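Local atomic coordinates of periplasmic binding protein (Agrobacterium tumefaciens str. B6, PDB entry 5L9G), a protein that binds the opine mannopine in the periplasm and probably delivers it to an ABC transporter for uptake into the bacterium. Residues A45-I50 / L270-K275; R153-Q158 / E336-V341; K294-A299 / A307-A312. All coordinates share one frame; numbering follows the deposited sequence.

Contact 1 (A45-I50 / L270-K275)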
# COMPACT_ATOMS: atom_id res chain seq x y z
N ALA A 45 16.10 -14.72 8.44
CA ALA A 45 17.09 -14.47 9.49
C ALA A 45 17.60 -15.79 10.11
O ALA A 45 18.79 -15.87 10.42
CB ALA A 45 16.53 -13.57 10.58
N LYS A 46 16.72 -16.82 10.22
CA LYS A 46 17.08 -18.16 10.74
C LYS A 46 18.09 -18.83 9.77
O LYS A 46 19.12 -19.34 10.22
CB LYS A 46 15.82 -19.05 10.89
CG LYS A 46 16.07 -20.33 11.68
CD LYS A 46 15.23 -21.50 11.18
CE LYS A 46 14.00 -21.75 12.03
NZ LYS A 46 13.33 -23.02 11.66
N ALA A 47 17.81 -18.77 8.46
CA ALA A 47 18.66 -19.33 7.41
C ALA A 47 20.04 -18.68 7.34
O ALA A 47 21.03 -19.39 7.12
CB ALA A 47 17.97 -19.24 6.06
N LEU A 48 20.13 -17.34 7.56
CA LEU A 48 21.42 -16.63 7.52
C LEU A 48 22.12 -16.64 8.88
O LEU A 48 23.25 -16.17 8.98
CB LEU A 48 21.26 -15.17 7.06
CG LEU A 48 20.68 -14.89 5.69
CD1 LEU A 48 20.25 -13.45 5.60
CD2 LEU A 48 21.67 -15.22 4.58
N ASN A 49 21.41 -17.11 9.92
CA ASN A 49 21.85 -17.15 11.32
C ASN A 49 22.20 -15.72 11.82
O ASN A 49 23.30 -15.45 12.30
CB ASN A 49 22.98 -18.19 11.52
CG ASN A 49 23.30 -18.44 12.96
OD1 ASN A 49 22.47 -18.90 13.74
ND2 ASN A 49 24.49 -18.04 13.34
N ILE A 50 21.23 -14.80 11.63
CA ILE A 50 21.34 -13.39 12.04
C ILE A 50 20.18 -13.01 12.99
O ILE A 50 19.16 -13.70 13.02
CB ILE A 50 21.44 -12.42 10.81
CG1 ILE A 50 20.13 -12.35 10.01
CG2 ILE A 50 22.64 -12.74 9.91
CD1 ILE A 50 19.87 -11.00 9.32
N LEU A 270 17.90 -8.73 2.98
CA LEU A 270 16.97 -8.38 1.90
C LEU A 270 17.08 -9.36 0.71
O LEU A 270 16.04 -9.76 0.19
CB LEU A 270 17.17 -6.93 1.44
CG LEU A 270 16.31 -6.44 0.26
CD1 LEU A 270 14.82 -6.66 0.50
CD2 LEU A 270 16.61 -5.00 -0.08
N LYS A 271 18.30 -9.76 0.32
CA LYS A 271 18.51 -10.72 -0.78
C LYS A 271 17.83 -12.05 -0.40
O LYS A 271 17.03 -12.58 -1.18
CB LYS A 271 20.01 -10.92 -1.07
CG LYS A 271 20.28 -11.81 -2.28
CD LYS A 271 21.76 -11.78 -2.73
CE LYS A 271 21.95 -12.52 -4.03
NZ LYS A 271 23.13 -12.03 -4.79
N GLU A 272 18.11 -12.55 0.81
CA GLU A 272 17.53 -13.80 1.30
C GLU A 272 16.00 -13.76 1.36
O GLU A 272 15.36 -14.63 0.78
CB GLU A 272 18.13 -14.18 2.67
CG GLU A 272 17.84 -15.60 3.14
CD GLU A 272 18.40 -16.74 2.32
OE1 GLU A 272 19.39 -16.53 1.59
OE2 GLU A 272 17.87 -17.87 2.43
N MET A 273 15.40 -12.77 2.04
CA MET A 273 13.94 -12.69 2.21
C MET A 273 13.14 -12.51 0.88
O MET A 273 11.94 -12.79 0.86
CB MET A 273 13.53 -11.61 3.23
CG MET A 273 13.61 -10.17 2.71
SD MET A 273 13.04 -8.97 3.94
CE MET A 273 14.37 -9.10 5.17
N SER A 274 13.82 -12.05 -0.19
CA SER A 274 13.20 -11.85 -1.51
C SER A 274 13.02 -13.17 -2.27
O SER A 274 12.34 -13.19 -3.31
CB SER A 274 14.01 -10.87 -2.35
OG SER A 274 14.06 -9.58 -1.77
N LYS A 275 13.64 -14.26 -1.78
CA LYS A 275 13.59 -15.59 -2.40
C LYS A 275 12.19 -16.19 -2.47
O LYS A 275 11.38 -15.95 -1.58
CB LYS A 275 14.57 -16.55 -1.72
CG LYS A 275 16.03 -16.28 -2.08
CD LYS A 275 16.96 -17.23 -1.33
CE LYS A 275 18.37 -17.15 -1.85
NZ LYS A 275 19.29 -18.02 -1.06

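Contact 2 (R153-Q158 / E336-V341)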
# COMPACT_ATOMS: atom_id res chain seq x y z
N ARG A 153 -17.82 8.39 5.62
CA ARG A 153 -16.69 7.93 4.82
C ARG A 153 -15.38 7.97 5.62
O ARG A 153 -15.22 8.83 6.49
CB ARG A 153 -16.50 8.85 3.60
CG ARG A 153 -17.35 8.46 2.37
CD ARG A 153 -18.65 9.19 2.30
NE ARG A 153 -19.36 8.89 1.06
CZ ARG A 153 -20.67 8.69 1.00
NH1 ARG A 153 -21.25 8.38 -0.16
NH2 ARG A 153 -21.42 8.78 2.09
N ALA A 154 -14.44 7.07 5.30
CA ALA A 154 -13.10 7.12 5.86
C ALA A 154 -12.10 7.00 4.73
O ALA A 154 -12.25 6.15 3.85
CB ALA A 154 -12.89 6.04 6.90
N LEU A 155 -11.11 7.89 4.71
CA LEU A 155 -10.07 7.92 3.68
C LEU A 155 -8.73 7.98 4.40
O LEU A 155 -8.68 8.34 5.57
CB LEU A 155 -10.21 9.16 2.79
CG LEU A 155 -11.26 9.15 1.67
CD1 LEU A 155 -12.63 9.27 2.22
CD2 LEU A 155 -11.05 10.37 0.73
N TRP A 156 -7.65 7.64 3.69
CA TRP A 156 -6.30 7.65 4.25
C TRP A 156 -5.86 9.10 4.52
O TRP A 156 -6.30 10.02 3.82
CB TRP A 156 -5.34 7.02 3.22
CG TRP A 156 -3.99 6.61 3.74
CD1 TRP A 156 -3.61 6.43 5.05
CD2 TRP A 156 -2.84 6.30 2.95
NE1 TRP A 156 -2.29 6.04 5.11
CE2 TRP A 156 -1.80 5.93 3.84
CE3 TRP A 156 -2.59 6.28 1.56
CZ2 TRP A 156 -0.53 5.55 3.38
CZ3 TRP A 156 -1.33 5.90 1.11
CH2 TRP A 156 -0.31 5.57 2.02
N ASN A 157 -4.96 9.31 5.49
CA ASN A 157 -4.45 10.66 5.74
C ASN A 157 -3.23 10.97 4.84
O ASN A 157 -2.58 12.00 5.01
CB ASN A 157 -4.13 10.90 7.24
CG ASN A 157 -2.90 10.19 7.69
OD1 ASN A 157 -2.53 9.16 7.13
ND2 ASN A 157 -2.21 10.76 8.68
N GLN A 158 -2.88 10.02 3.94
CA GLN A 158 -1.80 10.21 2.95
C GLN A 158 -2.44 10.11 1.55
O GLN A 158 -3.50 9.47 1.43
CB GLN A 158 -0.65 9.24 3.16
CG GLN A 158 0.09 9.49 4.48
CD GLN A 158 1.26 8.58 4.63
OE1 GLN A 158 1.31 7.70 5.51
NE2 GLN A 158 2.22 8.75 3.76
N GLU A 336 0.81 18.53 0.14
CA GLU A 336 0.33 19.83 0.61
C GLU A 336 -1.16 20.05 0.33
O GLU A 336 -1.89 20.44 1.25
CB GLU A 336 1.21 20.98 0.06
CG GLU A 336 0.69 22.38 0.39
CD GLU A 336 1.66 23.51 0.14
OE1 GLU A 336 1.56 24.17 -0.92
OE2 GLU A 336 2.52 23.75 1.02
N ALA A 337 -1.62 19.83 -0.92
CA ALA A 337 -3.03 20.03 -1.27
C ALA A 337 -3.97 19.10 -0.48
O ALA A 337 -5.02 19.54 -0.02
CB ALA A 337 -3.22 19.85 -2.77
N TYR A 338 -3.56 17.82 -0.30
CA TYR A 338 -4.38 16.85 0.44
C TYR A 338 -4.39 17.18 1.94
O TYR A 338 -5.45 17.09 2.56
CB TYR A 338 -3.93 15.43 0.13
CG TYR A 338 -4.89 14.35 0.61
CD1 TYR A 338 -6.22 14.33 0.19
CD2 TYR A 338 -4.44 13.30 1.40
CE1 TYR A 338 -7.09 13.32 0.59
CE2 TYR A 338 -5.30 12.28 1.80
CZ TYR A 338 -6.63 12.29 1.38
OH TYR A 338 -7.46 11.26 1.76
N ASP A 339 -3.27 17.68 2.50
CA ASP A 339 -3.19 18.17 3.89
C ASP A 339 -4.28 19.23 4.08
O ASP A 339 -4.99 19.20 5.08
CB ASP A 339 -1.81 18.82 4.19
CG ASP A 339 -0.65 17.89 4.55
OD1 ASP A 339 -0.90 16.66 4.73
OD2 ASP A 339 0.50 18.39 4.65
N ASN A 340 -4.44 20.15 3.11
CA ASN A 340 -5.44 21.22 3.18
C ASN A 340 -6.87 20.71 3.12
O ASN A 340 -7.72 21.23 3.84
CB ASN A 340 -5.17 22.29 2.13
CG ASN A 340 -4.12 23.24 2.62
OD1 ASN A 340 -2.92 23.02 2.46
ND2 ASN A 340 -4.56 24.25 3.36
N VAL A 341 -7.14 19.68 2.29
CA VAL A 341 -8.46 19.05 2.22
C VAL A 341 -8.87 18.51 3.62
O VAL A 341 -9.99 18.75 4.06
CB VAL A 341 -8.51 17.94 1.13
CG1 VAL A 341 -9.74 17.05 1.27
CG2 VAL A 341 -8.46 18.55 -0.27

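Contact 3 (K294-A299 / A307-A312)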
# COMPACT_ATOMS: atom_id res chain seq x y z
N LYS A 294 8.16 -16.81 -9.14
CA LYS A 294 8.54 -18.18 -8.80
C LYS A 294 7.77 -18.73 -7.58
O LYS A 294 7.60 -19.94 -7.49
CB LYS A 294 10.06 -18.30 -8.60
CG LYS A 294 10.89 -18.07 -9.86
CD LYS A 294 12.38 -17.95 -9.55
CE LYS A 294 13.11 -19.28 -9.53
NZ LYS A 294 14.56 -19.11 -9.23
N ALA A 295 7.29 -17.85 -6.67
CA ALA A 295 6.51 -18.27 -5.49
C ALA A 295 5.20 -18.99 -5.86
O ALA A 295 4.79 -19.92 -5.16
CB ALA A 295 6.22 -17.08 -4.59
N TYR A 296 4.56 -18.58 -6.98
CA TYR A 296 3.32 -19.16 -7.48
C TYR A 296 3.49 -20.62 -7.90
O TYR A 296 2.60 -21.44 -7.62
CB TYR A 296 2.75 -18.31 -8.63
CG TYR A 296 2.26 -16.96 -8.16
CD1 TYR A 296 3.12 -15.87 -8.10
CD2 TYR A 296 0.94 -16.79 -7.73
CE1 TYR A 296 2.68 -14.64 -7.62
CE2 TYR A 296 0.50 -15.56 -7.25
CZ TYR A 296 1.37 -14.49 -7.19
OH TYR A 296 0.93 -13.28 -6.72
N ASP A 297 4.64 -20.95 -8.53
CA ASP A 297 4.99 -22.31 -8.97
C ASP A 297 5.18 -23.23 -7.76
O ASP A 297 4.80 -24.39 -7.82
CB ASP A 297 6.29 -22.29 -9.82
CG ASP A 297 6.40 -21.22 -10.91
OD1 ASP A 297 5.39 -20.52 -11.18
OD2 ASP A 297 7.51 -21.08 -11.49
N LEU A 298 5.74 -22.68 -6.65
CA LEU A 298 6.00 -23.44 -5.41
C LEU A 298 4.76 -23.66 -4.54
O LEU A 298 4.60 -24.76 -4.00
CB LEU A 298 7.10 -22.77 -4.56
CG LEU A 298 8.52 -22.67 -5.13
CD1 LEU A 298 9.38 -21.81 -4.23
CD2 LEU A 298 9.17 -24.04 -5.30
N ALA A 299 3.92 -22.62 -4.38
CA ALA A 299 2.75 -22.67 -3.50
C ALA A 299 1.48 -23.28 -4.12
O ALA A 299 0.67 -23.84 -3.38
CB ALA A 299 2.45 -21.29 -2.96
N ALA A 307 -8.61 -15.45 -5.77
CA ALA A 307 -9.71 -14.49 -5.82
C ALA A 307 -9.54 -13.28 -4.89
O ALA A 307 -10.04 -12.20 -5.20
CB ALA A 307 -11.04 -15.18 -5.53
N THR A 308 -8.82 -13.46 -3.77
CA THR A 308 -8.54 -12.39 -2.80
C THR A 308 -7.28 -11.60 -3.20
O THR A 308 -6.99 -10.57 -2.59
CB THR A 308 -8.36 -13.00 -1.39
OG1 THR A 308 -7.24 -13.90 -1.42
CG2 THR A 308 -9.61 -13.73 -0.90
N MET A 309 -6.49 -12.14 -4.16
CA MET A 309 -5.23 -11.52 -4.59
C MET A 309 -5.43 -10.38 -5.55
O MET A 309 -6.10 -10.52 -6.59
CB MET A 309 -4.25 -12.57 -5.16
CG MET A 309 -3.77 -13.54 -4.12
SD MET A 309 -2.52 -14.64 -4.77
CE MET A 309 -2.08 -15.50 -3.30
N ALA A 310 -4.80 -9.25 -5.22
CA ALA A 310 -4.84 -8.03 -6.02
C ALA A 310 -4.43 -8.26 -7.47
O ALA A 310 -4.96 -7.61 -8.37
CB ALA A 310 -3.91 -7.00 -5.42
N SER A 311 -3.46 -9.16 -7.67
CA SER A 311 -2.87 -9.44 -8.98
C SER A 311 -3.54 -10.59 -9.75
O SER A 311 -3.07 -10.91 -10.83
CB SER A 311 -1.36 -9.67 -8.84
OG SER A 311 -1.12 -10.73 -7.92
N ALA A 312 -4.65 -11.16 -9.24
CA ALA A 312 -5.35 -12.23 -9.95
C ALA A 312 -5.97 -11.62 -11.22
O ALA A 312 -6.42 -10.46 -11.18
CB ALA A 312 -6.43 -12.85 -9.08
O HOH W 1 1.68 -10.53 -7.66

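Contact 1 (A45-I50 / L270-K275)
Two helix ends meet at the surface of this periplasmic binding protein, where Leu-48 in the last turn of helix 30-48 lies against Glu-272 near the end of helix 263-273. The two side chains overlap while pointing in opposite senses, and CG and CD1 of the leucine lie along CB and CG of the glutamate. Leu-48 CD1 comes to 3.7 Å from Glu-272 CB, Leu-48 CG stands 3.9 Å from Glu-272 CG, and Leu-48 CD2 is 4.0 Å from Glu-272 OE1. The glutamate swings CG to the side opposite its backbone N (chi1 -168°) and bends at chi2 (64°), which lays its methylenes on the leucine and brings its carboxylate round toward Ala-47, whose CB is 3.9 Å from Glu-272 OE2. The carboxylate is gripped from its own side of the interface: Lys-275 NZ forms a salt bridge with Glu-272 OE1 (3.0 Å), reaching it from above the carboxylate plane, and Tyr-278 OH hydrogen-bonds to OE2. These two partners probably help to stabilise the negative charge and fix the rotation of the group. Just beyond Leu-48, Asn-49 has a positive phi and closes the helix with a Schellman motif, in which Ile-50 N bonds to Ala-45 O (2.9 Å). Deeper between the helices, Met-273 packs on Leu-40, Trp-41 and Ala-44 of helix 30-48, and Met-273 and Leu-270 both touch Tyr-254 of strand 240-256.

Contact 2 (R153-Q158 / E336-V341)
The ring of Tyr-338 meets the end of strand 153-156 with its edge: Trp-156 O, Asn-157 C and Gln-158 N all lie at its rim, near the ring plane, while Gln-158 O approaches obliquely, 3.4 Å from Tyr-338 CE2. The Trp-156 indole has Gln-158 CB over the centre of one face, 3.5 Å above the plane; it also stacks with Trp-205 and meets Trp-226 edge to face. This is a strand-to-helix contact of the binding-protein fold, joining the C-terminal helix 324-343 to a strand whose last residue lines the mannopine pocket. The Trp-156 side chain leads away from the helix and touches the ligand, whereas its carbonyl is held from behind by the tyrosine. A chi1 of -167° turns the Tyr-338 ring away from its own backbone N and carries the phenol out from the helix to the strand end. Beside the hydroxyl, Leu-155 crosses at a slant, its CB 3.6 Å and its CD2 3.8 Å from Tyr-338 OH, giving the phenol oxygen an apolar flank. Met-162 of helix 162-169 touches Tyr-338, Leu-155 and Trp-156 alike, and the contact is buried. One hydrogen bond spans the two segments: Tyr-338 OH donates to Trp-156 O over 2.7 Å, in the carbonyl plane, with a C=O...donor angle of 160°.

Contact 3 (K294-A299 / A307-A312)
Tyr-296 reaches from helix 294-299 across to the loop between helices 303-307 and 313-316, where Met-309 and Ser-311 receive its far end. From CB, the side chain leaves its helix toward the loop, with CG anti to the carbonyl carbon and beside the backbone N (chi1 -68°). Along the ring, CE2 is the carbon that makes the apolar touch, 4.0 Å from Met-309 SD. The sulfur sits at the rim of the ring near its plane, 5.3 Å from the centroid and 77° off the ring normal, so the Met-aromatic contact is made with the edge. The two side chains point in opposite senses and overlap near their ends; the methionine chain is extended beyond CG, which lets its sulfur reach as far as the phenol oxygen, with Tyr-296 OH and Met-309 SD 4.2 Å apart. At the tip, Tyr-296 OH hydrogen-bonds to the carbonyl oxygen of Pro-290. The same oxygen is linked to the loop through a water that lies 3.0 Å from Tyr-296 OH and 2.8 Å from Ser-311 OG. A chi1 of 57° places Ser-311 OG where it can share this water; directly, Tyr-296 OH and Ser-311 OG are 3.5 Å apart. The ring of Tyr-301 also meets Tyr-296, and Ala-289 of the short strand 289-290 is touched by Tyr-296, Met-309 and Ser-311. The receiving loop is folded into a type I beta turn, closed by Ala-312 N bonding to Met-309 O (3.1 Å), and Ala-312 is then the N-cap of the following helix. Two links thus join a helix to a type I turn beside strand 289-290 of the mixed sheet: a Met-aromatic contact at the ring edge and, separately, a water bridge between two hydroxyls.

Overall arrangement
Contacts 1 and 2 are farthest apart, with centres about 37 Å from each other; contacts 2 and 3 have centres about 32 Å apart. Contact 2 lies across the chain's centre from both others. Contact 3 is closer to contact 1, at about 21 Å between centres and about 6 Å between nearest atoms. Contact 3 follows contact 1 in sequence and falls between the two segments of contact 2, whose segments interleave with those of contact 1. Strand 153-156 of contact 2 and strands 240-256 and 289-290, which flank contacts 1 and 3, belong to one mixed sheet. This is consistent with the two-lobed fold of periplasmic binding proteins, whose chain crosses between lobes more than once; contact 2 holds a ligand-pocket residue.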